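Local coordinates for cyanophage-like gp41-1 intein (PDB 6QAZ), which is a naturally split intein, of the kind that excises itself from a precursor and joins the flanking sequences by a peptide bond, at residues 50-58 against 89-100; 1-12 against 119-128. One frame throughout, in Å; residues are numbered along the deposited sequence. Where two conformers were deposited one is given.

Contact 1 (50-58 against 89-100)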
loop_
_atom_site.group_PDB
_atom_site.type_symbol
_atom_site.label_atom_id
_atom_site.label_comp_id
_atom_site.label_asym_id
_atom_site.label_seq_id
_atom_site.Cartn_x
_atom_site.Cartn_y
_atom_site.Cartn_z
ATOM N N TYR A 50 2.210 11.034 2.461
ATOM C CA TYR A 50 2.802 10.700 3.752
ATOM C C TYR A 50 3.716 9.512 3.554
ATOM O O TYR A 50 3.395 8.587 2.818
ATOM C CB TYR A 50 1.736 10.283 4.768
ATOM C CG TYR A 50 0.750 11.361 5.066
ATOM C CD1 TYR A 50 -0.292 11.633 4.194
ATOM C CD2 TYR A 50 0.848 12.131 6.211
ATOM C CE1 TYR A 50 -1.182 12.655 4.398
ATOM C CE2 TYR A 50 -0.078 13.143 6.465
ATOM C CZ TYR A 50 -1.060 13.429 5.528
ATOM O OH TYR A 50 -1.984 14.428 5.710
ATOM N N LYS A 51 4.848 9.522 4.243
ATOM C CA LYS A 51 5.777 8.389 4.235
ATOM C C LYS A 51 5.678 7.645 5.555
ATOM O O LYS A 51 5.896 8.254 6.622
ATOM C CB LYS A 51 7.218 8.850 4.002
ATOM C CG LYS A 51 8.210 7.708 3.890
ATOM C CD LYS A 51 9.588 8.164 3.546
ATOM C CE LYS A 51 10.134 9.197 4.486
ATOM N NZ LYS A 51 11.589 9.385 4.278
ATOM N N ILE A 52 5.450 6.360 5.481
ATOM C CA ILE A 52 5.499 5.458 6.637
ATOM C C ILE A 52 6.798 4.687 6.571
ATOM O O ILE A 52 7.082 4.070 5.538
ATOM C CB ILE A 52 4.285 4.511 6.609
ATOM C CG1 ILE A 52 2.984 5.289 6.616
ATOM C CG2 ILE A 52 4.381 3.520 7.745
ATOM C CD1 ILE A 52 1.762 4.450 6.409
ATOM N N THR A 53 7.572 4.702 7.643
ATOM C CA THR A 53 8.841 3.967 7.737
ATOM C C THR A 53 8.740 2.947 8.858
ATOM O O THR A 53 8.376 3.322 10.001
ATOM C CB THR A 53 10.027 4.901 8.005
ATOM O OG1 THR A 53 10.058 5.910 6.980
ATOM C CG2 THR A 53 11.343 4.158 8.040
ATOM N N LEU A 54 9.064 1.692 8.577
ATOM C CA LEU A 54 9.016 0.623 9.563
ATOM C C LEU A 54 10.391 0.386 10.173
ATOM O O LEU A 54 11.427 0.843 9.680
ATOM C CB LEU A 54 8.511 -0.672 8.916
ATOM C CG LEU A 54 7.162 -0.562 8.195
ATOM C CD1 LEU A 54 6.741 -1.911 7.720
ATOM C CD2 LEU A 54 6.094 0.073 9.074
ATOM N N GLU A 55 10.401 -0.404 11.243
ATOM C CA GLU A 55 11.636 -0.637 12.026
ATOM C C GLU A 55 12.667 -1.445 11.231
ATOM O O GLU A 55 13.843 -1.431 11.637
ATOM C CB GLU A 55 11.319 -1.287 13.350
ATOM C CG GLU A 55 10.718 -2.632 13.211
ATOM C CD GLU A 55 10.456 -3.352 14.523
ATOM O OE1 GLU A 55 11.271 -3.196 15.481
ATOM O OE2 GLU A 55 9.379 -3.963 14.671
ATOM N N ASP A 56 12.282 -2.137 10.169
ATOM C CA ASP A 56 13.213 -2.849 9.270
ATOM C C ASP A 56 13.632 -1.978 8.083
ATOM O O ASP A 56 14.282 -2.505 7.152
ATOM C CB ASP A 56 12.640 -4.178 8.836
ATOM C CG ASP A 56 11.385 -4.025 8.016
ATOM O OD1 ASP A 56 10.952 -2.884 7.747
ATOM O OD2 ASP A 56 10.823 -5.105 7.643
ATOM N N GLY A 57 13.290 -0.708 8.101
ATOM C CA GLY A 57 13.671 0.206 7.027
ATOM C C GLY A 57 12.645 0.349 5.929
ATOM O O GLY A 57 12.735 1.305 5.156
ATOM N N LYS A 58 11.707 -0.584 5.803
ATOM C CA LYS A 58 10.781 -0.533 4.669
ATOM C C LYS A 58 9.951 0.746 4.745
ATOM O O LYS A 58 9.536 1.175 5.822
ATOM C CB LYS A 58 9.889 -1.763 4.639
ATOM C CG LYS A 58 10.612 -3.062 4.410
ATOM C CD LYS A 58 9.666 -4.209 4.355
ATOM C CE LYS A 58 10.266 -5.570 4.094
ATOM N NZ LYS A 58 11.281 -5.946 5.075
ATOM N N VAL A 89 4.674 -7.256 7.160
ATOM C CA VAL A 89 5.615 -7.277 6.032
ATOM C C VAL A 89 5.656 -8.683 5.487
ATOM O O VAL A 89 5.210 -9.634 6.107
ATOM C CB VAL A 89 7.012 -6.770 6.413
ATOM C CG1 VAL A 89 6.924 -5.360 6.932
ATOM C CG2 VAL A 89 7.753 -7.698 7.347
ATOM N N LYS A 90 6.214 -8.838 4.315
ATOM C CA LYS A 90 6.202 -10.172 3.702
ATOM C C LYS A 90 7.010 -11.089 4.602
ATOM O O LYS A 90 8.092 -10.737 5.007
ATOM C CB LYS A 90 6.663 -10.130 2.254
ATOM C CG LYS A 90 6.417 -11.401 1.462
ATOM C CD LYS A 90 6.785 -11.263 -0.020
ATOM C CE LYS A 90 6.961 -12.603 -0.692
ATOM N NZ LYS A 90 7.620 -12.454 -2.008
ATOM N N GLU A 91 6.588 -12.312 4.933
ATOM C CA GLU A 91 5.277 -12.927 4.941
ATOM C C GLU A 91 4.675 -12.904 6.359
ATOM O O GLU A 91 5.009 -13.724 7.284
ATOM C CB GLU A 91 5.355 -14.394 4.546
ATOM C CG GLU A 91 4.044 -14.947 4.020
ATOM C CD GLU A 91 3.497 -14.155 2.838
ATOM O OE1 GLU A 91 4.196 -14.021 1.843
ATOM O OE2 GLU A 91 2.421 -13.650 2.949
ATOM N N MET A 92 3.686 -12.064 6.468
ATOM C CA MET A 92 2.869 -11.780 7.656
ATOM C C MET A 92 3.716 -11.634 8.917
ATOM O O MET A 92 3.286 -12.073 9.949
ATOM C CB MET A 92 1.805 -12.858 7.789
ATOM C CG MET A 92 0.811 -12.840 6.649
ATOM S SD MET A 92 -0.031 -11.289 6.550
ATOM C CE MET A 92 -1.140 -11.310 7.947
ATOM N N MET A 93 4.828 -10.922 8.833
ATOM C CA MET A 93 5.654 -10.612 10.025
ATOM C C MET A 93 5.295 -9.213 10.550
ATOM O O MET A 93 5.286 -8.313 9.739
ATOM C CB MET A 93 7.156 -10.653 9.696
ATOM C CG MET A 93 7.614 -11.997 9.185
ATOM S SD MET A 93 7.457 -13.333 10.398
ATOM C CE MET A 93 8.776 -12.879 11.524
ATOM N N LEU A 94 5.024 -9.013 11.834
ATOM C CA LEU A 94 4.677 -7.684 12.344
ATOM C C LEU A 94 5.929 -6.840 12.488
ATOM O O LEU A 94 6.935 -7.314 13.021
ATOM C CB LEU A 94 4.008 -7.873 13.690
ATOM C CG LEU A 94 2.581 -8.380 13.610
ATOM C CD1 LEU A 94 2.139 -8.991 14.929
ATOM C CD2 LEU A 94 1.628 -7.279 13.155
ATOM N N LYS A 95 5.858 -5.600 12.049
ATOM C CA LYS A 95 6.954 -4.638 12.193
ATOM C C LYS A 95 6.401 -3.305 12.642
ATOM O O LYS A 95 5.402 -2.804 12.093
ATOM C CB LYS A 95 7.734 -4.481 10.892
ATOM C CG LYS A 95 8.513 -5.717 10.482
ATOM C CD LYS A 95 9.670 -6.056 11.393
ATOM C CE LYS A 95 10.297 -7.377 11.054
ATOM N NZ LYS A 95 11.398 -7.674 11.982
ATOM N N LYS A 96 7.057 -2.715 13.619
ATOM C CA LYS A 96 6.640 -1.410 14.160
ATOM C C LYS A 96 6.798 -0.301 13.128
ATOM O O LYS A 96 7.827 -0.216 12.455
ATOM C CB LYS A 96 7.512 -1.071 15.369
ATOM C CG LYS A 96 7.388 -1.831 16.683
ATOM C CD LYS A 96 6.329 -1.246 17.527
ATOM C CE LYS A 96 6.009 -2.134 18.707
ATOM N NZ LYS A 96 7.128 -2.201 19.687
ATOM N N ILE A 97 5.840 0.598 13.129
ATOM C CA ILE A 97 5.984 1.908 12.455
ATOM C C ILE A 97 6.885 2.781 13.311
ATOM O O ILE A 97 6.566 3.059 14.463
ATOM C CB ILE A 97 4.624 2.566 12.242
ATOM C CG1 ILE A 97 3.724 1.731 11.323
ATOM C CG2 ILE A 97 4.818 3.964 11.664
ATOM C CD1 ILE A 97 2.306 2.258 11.232
ATOM N N LEU A 98 8.002 3.198 12.749
ATOM C CA LEU A 98 8.910 4.135 13.436
ATOM C C LEU A 98 8.473 5.583 13.230
ATOM O O LEU A 98 8.642 6.385 14.170
ATOM C CB LEU A 98 10.321 3.995 12.914
ATOM C CG LEU A 98 11.077 2.740 13.262
ATOM C CD1 LEU A 98 12.511 2.899 12.805
ATOM C CD2 LEU A 98 11.041 2.394 14.726
ATOM N N LYS A 99 8.020 5.927 12.028
ATOM C CA LYS A 99 7.764 7.317 11.654
ATOM C C LYS A 99 6.626 7.347 10.681
ATOM O O LYS A 99 6.593 6.515 9.782
ATOM C CB LYS A 99 8.974 7.992 10.971
ATOM C CG LYS A 99 10.283 7.973 11.687
ATOM C CD LYS A 99 11.352 8.501 10.800
ATOM C CE LYS A 99 12.702 7.939 11.209
ATOM N NZ LYS A 99 13.847 8.656 10.624
ATOM N N ILE A 100 5.828 8.384 10.778
ATOM C CA ILE A 100 4.930 8.802 9.691
ATOM C C ILE A 100 5.228 10.274 9.438
ATOM O O ILE A 100 5.178 11.089 10.379
ATOM C CB ILE A 100 3.468 8.558 10.026
ATOM C CG1 ILE A 100 3.248 7.082 10.378
ATOM C CG2 ILE A 100 2.615 9.006 8.845
ATOM C CD1 ILE A 100 1.836 6.653 10.534
HETATM O O HOH W 1 8.121 -5.906 15.940
HETATM O O HOH W 2 9.738 -8.791 4.556
#
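A classic beta bulge interrupts the antiparallel pairing of strands 45-54 and 93-113, where Leu-98 and Lys-99 both face Thr-53. Thr-53 N gives a nearly straight bond to Lys-99 O (3.0 Å, 171°), while Thr-53 O takes Leu-98 N at 2.8 Å and, weakly, Lys-99 N. The extra residue shifts the register, and Leu-54 next pairs with Ile-97. Beyond it the chain enters a type I turn, Leu-54 to Gly-57, in which Glu-55 and Asp-56 continue the contact. Glu-55 bonds through its N to Lys-96 O, and its carboxylate returns to the same residue: CG sits between the backbone N and the carbonyl carbon (chi1 63°), and the chain then extends so that OE2 receives Lys-96 N at 2.8 Å from above the carboxylate plane. One residue is thereby gripped at both backbone polar atoms. Over the turn lies Leu-98, its CG 3.6 Å from Glu-55 CA. Asp-56 OD1 accepts Lys-58 N in an Asx turn and OD2 salt-bridges Lys-58 NZ, while the Lys-95 and Asp-56 side chains cross at about a right angle, Lys-95 CG 3.7 Å from Asp-56 OD2. The two methyls of Leu-54 go to different partners: CD1 slides past Val-89 CG1 at 3.5 Å, and CD2 meets Ile-97 CG1. Ile-52 and Ile-100 lie side by side. Strand 59-63 flanks 45-54, 86-89 pairs with 93-113, and Ile-124 packs against Leu-54.

Contact 2 (1-12 against 119-128)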
loop_
_atom_site.group_PDB
_atom_site.type_symbol
_atom_site.label_atom_id
_atom_site.label_comp_id
_atom_site.label_asym_id
_atom_site.label_seq_id
_atom_site.Cartn_x
_atom_site.Cartn_y
_atom_site.Cartn_z
ATOM N N SER A 1 -11.250 1.496 -3.354
ATOM C CA SER A 1 -11.082 2.298 -2.138
ATOM C C SER A 1 -10.548 3.660 -2.523
ATOM O O SER A 1 -9.911 3.785 -3.580
ATOM C CB SER A 1 -10.139 1.628 -1.176
ATOM O OG SER A 1 -10.448 0.287 -0.934
ATOM N N GLY A 2 -10.839 4.554 -1.596
ATOM C CA GLY A 2 -10.268 5.882 -1.541
ATOM C C GLY A 2 -8.811 5.863 -1.153
ATOM O O GLY A 2 -8.254 4.873 -0.634
ATOM N N GLY A 3 -8.184 6.993 -1.397
ATOM C CA GLY A 3 -6.746 7.186 -1.231
ATOM C C GLY A 3 -5.950 6.496 -2.312
ATOM O O GLY A 3 -6.514 6.029 -3.280
ATOM N N ALA A 4 -4.641 6.429 -2.134
ATOM C CA ALA A 4 -3.741 6.173 -3.253
ATOM C C ALA A 4 -2.307 6.031 -2.756
ATOM O O ALA A 4 -1.974 6.374 -1.607
ATOM C CB ALA A 4 -3.896 7.270 -4.285
ATOM N N LEU A 5 -1.459 5.547 -3.645
ATOM C CA LEU A 5 -0.068 5.181 -3.385
ATOM C C LEU A 5 0.865 5.927 -4.341
ATOM O O LEU A 5 0.536 6.234 -5.485
ATOM C CB LEU A 5 0.123 3.686 -3.583
ATOM C CG LEU A 5 -0.573 2.810 -2.553
ATOM C CD1 LEU A 5 -0.479 1.347 -2.901
ATOM C CD2 LEU A 5 -0.071 3.029 -1.189
ATOM N N ASP A 6 2.116 6.122 -3.901
ATOM C CA ASP A 6 3.121 6.732 -4.783
ATOM C C ASP A 6 3.275 5.933 -6.057
ATOM O O ASP A 6 3.264 4.690 -6.041
ATOM C CB ASP A 6 4.440 6.832 -4.041
ATOM C CG ASP A 6 5.449 7.631 -4.806
ATOM O OD1 ASP A 6 5.266 8.858 -4.854
ATOM O OD2 ASP A 6 6.367 7.018 -5.404
ATOM N N LEU A 7 3.532 6.625 -7.161
ATOM C CA LEU A 7 3.697 5.973 -8.474
ATOM C C LEU A 7 4.817 4.944 -8.499
ATOM O O LEU A 7 4.709 3.990 -9.290
ATOM C CB LEU A 7 4.035 7.007 -9.543
ATOM C CG LEU A 7 2.866 7.544 -10.356
ATOM C CD1 LEU A 7 2.003 8.397 -9.495
ATOM C CD2 LEU A 7 3.374 8.327 -11.559
ATOM N N LYS A 8 5.862 5.114 -7.712
ATOM C CA LYS A 8 7.037 4.241 -7.770
ATOM C C LYS A 8 6.935 3.089 -6.789
ATOM O O LYS A 8 7.867 2.276 -6.706
ATOM C CB LYS A 8 8.298 5.050 -7.532
ATOM C CG LYS A 8 8.500 6.108 -8.624
ATOM C CD LYS A 8 9.821 6.712 -8.814
ATOM C CE LYS A 8 11.008 5.772 -8.918
ATOM N NZ LYS A 8 11.298 5.164 -10.244
ATOM N N THR A 9 5.835 2.972 -6.062
ATOM C CA THR A 9 5.613 1.816 -5.184
ATOM C C THR A 9 5.729 0.542 -5.998
ATOM O O THR A 9 5.100 0.450 -7.060
ATOM C CB THR A 9 4.206 1.902 -4.590
ATOM O OG1 THR A 9 4.002 3.159 -3.920
ATOM C CG2 THR A 9 3.954 0.789 -3.607
ATOM N N GLN A 10 6.455 -0.447 -5.517
ATOM C CA GLN A 10 6.607 -1.712 -6.236
ATOM C C GLN A 10 5.631 -2.759 -5.713
ATOM O O GLN A 10 5.431 -2.913 -4.514
ATOM C CB GLN A 10 8.022 -2.230 -6.188
ATOM C CG GLN A 10 8.961 -1.413 -7.057
ATOM C CD GLN A 10 10.367 -1.935 -6.942
ATOM O OE1 GLN A 10 10.976 -1.873 -5.866
ATOM N NE2 GLN A 10 10.894 -2.514 -8.007
ATOM N N VAL A 11 5.041 -3.478 -6.647
ATOM C CA VAL A 11 4.161 -4.628 -6.358
ATOM C C VAL A 11 4.728 -5.823 -7.115
ATOM O O VAL A 11 5.433 -5.678 -8.115
ATOM C CB VAL A 11 2.710 -4.325 -6.751
ATOM C CG1 VAL A 11 2.182 -3.163 -5.941
ATOM C CG2 VAL A 11 2.548 -4.077 -8.235
ATOM N N GLN A 12 4.423 -7.012 -6.629
ATOM C CA GLN A 12 4.965 -8.256 -7.174
ATOM C C GLN A 12 3.934 -8.908 -8.102
ATOM O O GLN A 12 2.853 -9.276 -7.630
ATOM C CB GLN A 12 5.317 -9.136 -5.990
ATOM C CG GLN A 12 6.197 -10.288 -6.386
ATOM C CD GLN A 12 6.761 -11.016 -5.198
ATOM O OE1 GLN A 12 6.831 -10.532 -4.070
ATOM N NE2 GLN A 12 7.185 -12.218 -5.468
ATOM N N PHE A 119 -2.493 -6.396 -1.094
ATOM C CA PHE A 119 -1.301 -6.747 -1.858
ATOM C C PHE A 119 -0.086 -6.223 -1.113
ATOM O O PHE A 119 -0.166 -5.240 -0.358
ATOM C CB PHE A 119 -1.334 -6.238 -3.307
ATOM C CG PHE A 119 -1.569 -4.762 -3.508
ATOM C CD1 PHE A 119 -0.546 -3.844 -3.492
ATOM C CD2 PHE A 119 -2.826 -4.311 -3.759
ATOM C CE1 PHE A 119 -0.782 -2.506 -3.716
ATOM C CE2 PHE A 119 -3.051 -2.977 -4.023
ATOM C CZ PHE A 119 -2.033 -2.059 -3.951
ATOM N N TYR A 120 1.057 -6.848 -1.348
ATOM C CA TYR A 120 2.317 -6.325 -0.826
ATOM C C TYR A 120 2.804 -5.170 -1.701
ATOM O O TYR A 120 2.874 -5.262 -2.929
ATOM C CB TYR A 120 3.375 -7.435 -0.799
ATOM C CG TYR A 120 3.148 -8.456 0.306
ATOM C CD1 TYR A 120 3.313 -8.110 1.632
ATOM C CD2 TYR A 120 2.749 -9.762 0.049
ATOM C CE1 TYR A 120 3.118 -8.995 2.673
ATOM C CE2 TYR A 120 2.557 -10.677 1.099
ATOM C CZ TYR A 120 2.741 -10.278 2.408
ATOM O OH TYR A 120 2.580 -11.127 3.493
ATOM N N ALA A 121 3.168 -4.089 -1.051
ATOM C CA ALA A 121 3.611 -2.837 -1.684
ATOM C C ALA A 121 4.926 -2.479 -1.016
ATOM O O ALA A 121 4.944 -2.249 0.203
ATOM C CB ALA A 121 2.554 -1.780 -1.501
ATOM N N ASN A 122 6.018 -2.512 -1.755
ATOM C CA ASN A 122 7.366 -2.400 -1.122
ATOM C C ASN A 122 7.507 -3.420 0.014
ATOM O O ASN A 122 8.143 -3.137 1.038
ATOM C CB ASN A 122 7.650 -0.999 -0.648
ATOM C CG ASN A 122 7.578 0.028 -1.739
ATOM O OD1 ASN A 122 7.719 -0.268 -2.924
ATOM N ND2 ASN A 122 7.387 1.251 -1.358
ATOM N N ASP A 123 6.921 -4.599 -0.152
ATOM C CA ASP A 123 7.015 -5.703 0.823
ATOM C C ASP A 123 6.230 -5.425 2.108
ATOM O O ASP A 123 6.375 -6.179 3.065
ATOM C CB ASP A 123 8.440 -6.118 1.123
ATOM C CG ASP A 123 9.171 -6.685 -0.047
ATOM O OD1 ASP A 123 8.551 -7.425 -0.795
ATOM O OD2 ASP A 123 10.389 -6.443 -0.167
ATOM N N ILE A 124 5.362 -4.414 2.104
ATOM C CA ILE A 124 4.455 -4.099 3.218
ATOM C C ILE A 124 3.052 -4.495 2.778
ATOM O O ILE A 124 2.604 -4.100 1.717
ATOM C CB ILE A 124 4.508 -2.603 3.568
ATOM C CG1 ILE A 124 5.929 -2.179 3.948
ATOM C CG2 ILE A 124 3.506 -2.284 4.658
ATOM C CD1 ILE A 124 6.102 -0.698 4.149
ATOM N N LEU A 125 2.332 -5.245 3.610
ATOM C CA LEU A 125 0.961 -5.622 3.244
ATOM C C LEU A 125 0.071 -4.396 3.351
ATOM O O LEU A 125 -0.009 -3.726 4.402
ATOM C CB LEU A 125 0.473 -6.735 4.154
ATOM C CG LEU A 125 -0.815 -7.414 3.698
ATOM C CD1 LEU A 125 -0.674 -8.125 2.361
ATOM C CD2 LEU A 125 -1.247 -8.418 4.762
ATOM N N THR A 126 -0.619 -4.077 2.271
ATOM C CA THR A 126 -1.496 -2.913 2.219
ATOM C C THR A 126 -2.839 -3.302 1.635
ATOM O O THR A 126 -2.976 -4.348 0.991
ATOM C CB THR A 126 -0.835 -1.757 1.473
ATOM O OG1 THR A 126 -1.531 -0.542 1.773
ATOM C CG2 THR A 126 -0.836 -1.914 -0.024
ATOM N N HIS A 127 -3.844 -2.486 1.908
ATOM C CA HIS A 127 -5.138 -2.635 1.254
ATOM C C HIS A 127 -5.093 -1.890 -0.059
ATOM O O HIS A 127 -4.329 -0.911 -0.192
ATOM C CB HIS A 127 -6.194 -2.113 2.211
ATOM C CG HIS A 127 -7.571 -2.361 1.804
ATOM N ND1 HIS A 127 -8.236 -1.645 0.841
ATOM C CD2 HIS A 127 -8.428 -3.289 2.249
ATOM C CE1 HIS A 127 -9.473 -2.146 0.742
ATOM N NE2 HIS A 127 -9.622 -3.109 1.605
ATOM N N ASN A 128 -5.876 -2.318 -1.016
ATOM C CA ASN A 128 -5.941 -1.579 -2.275
ATOM C C ASN A 128 -6.346 -0.142 -2.018
ATOM O O ASN A 128 -5.882 0.753 -2.752
ATOM C CB ASN A 128 -6.703 -2.342 -3.355
ATOM C CG ASN A 128 -8.165 -2.719 -3.132
ATOM O OD1 ASN A 128 -8.630 -3.694 -3.729
ATOM N ND2 ASN A 128 -8.912 -1.957 -2.362
ATOM O OXT ASN A 128 -7.144 0.073 -1.060
HETATM O O HOH W 3 -7.086 2.137 0.750
HETATM O O HOH W 4 5.707 3.992 -1.828
HETATM O O HOH W 5 5.925 -5.636 -2.760
HETATM O O HOH W 6 10.308 -0.824 -3.566
HETATM O O HOH W 7 2.370 -7.283 -4.643
HETATM O O HOH W 8 6.268 -8.318 -2.324
#
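Ser-1 and the C-terminal Asn-128 bring the two ends of one chain together, the first partly exposed and the second buried. Ser-1 OG lies in the plane of the His-127 imidazole, at its edge, 3.1 Å from CE1. Its possible bond to Asn-128 OXT is weak and not settled; the firmer partner of that carboxylate oxygen is His-127 ND1, at 2.8 Å and near the ring plane. A water also donates to OXT. His-127 and Asn-128 are the terminal His-Asn pair of the HINT (intein) fold, whereas Ser-1 to Gly-3 probably stand upstream of the intein proper, with Ala-4 in the place of its first residue. Away from the termini the contact becomes apolar: Leu-5 CD1 approaches the edge of the Phe-119 ring, 3.9 Å from CZ, and Val-11 CG1 meets CD1 of that ring obliquely. With its CG between the backbone N and the carbonyl carbon (chi1 55°), Phe-119 turns its ring to where these two residues meet it. At the far end Asn-122, in the type I' turn of the last hairpin, clasps Gln-10 twice. Its OD1 accepts Gln-10 N at 2.9 Å along a nearly straight N-H (175°), tilted from the amide plane, and its N donates to Gln-10 O at 2.8 Å. A water links OD1 to Gln-10 OE1, and Thr-9 CG2 rests 3.6 Å from Ala-121 CB.

How the contacts relate
Contact 1 is nested along the chain within the long loop that contact 2 closes, and their centres lie 13 Å apart. They meet at the bend 90-92: Tyr-120 OH is 2.6 Å from Glu-91 OE2, a probable hydrogen bond, and Lys-90 NZ probably bonds to Gln-12 OE1 at 2.9 Å. The bend thus reaches both segments of contact 2. Strand 93-113 forms part of contact 1 and also pairs with the short strand 5-6 of segment 1-12. The division is instructive: 1-12 with 119-128 holds the terminal His-Asn pair, probably part of the splicing centre, beside the upstream Ser-1, whereas 50-58 with 89-100 is peripheral sheet packing, its centre 11 Å from that of the chain.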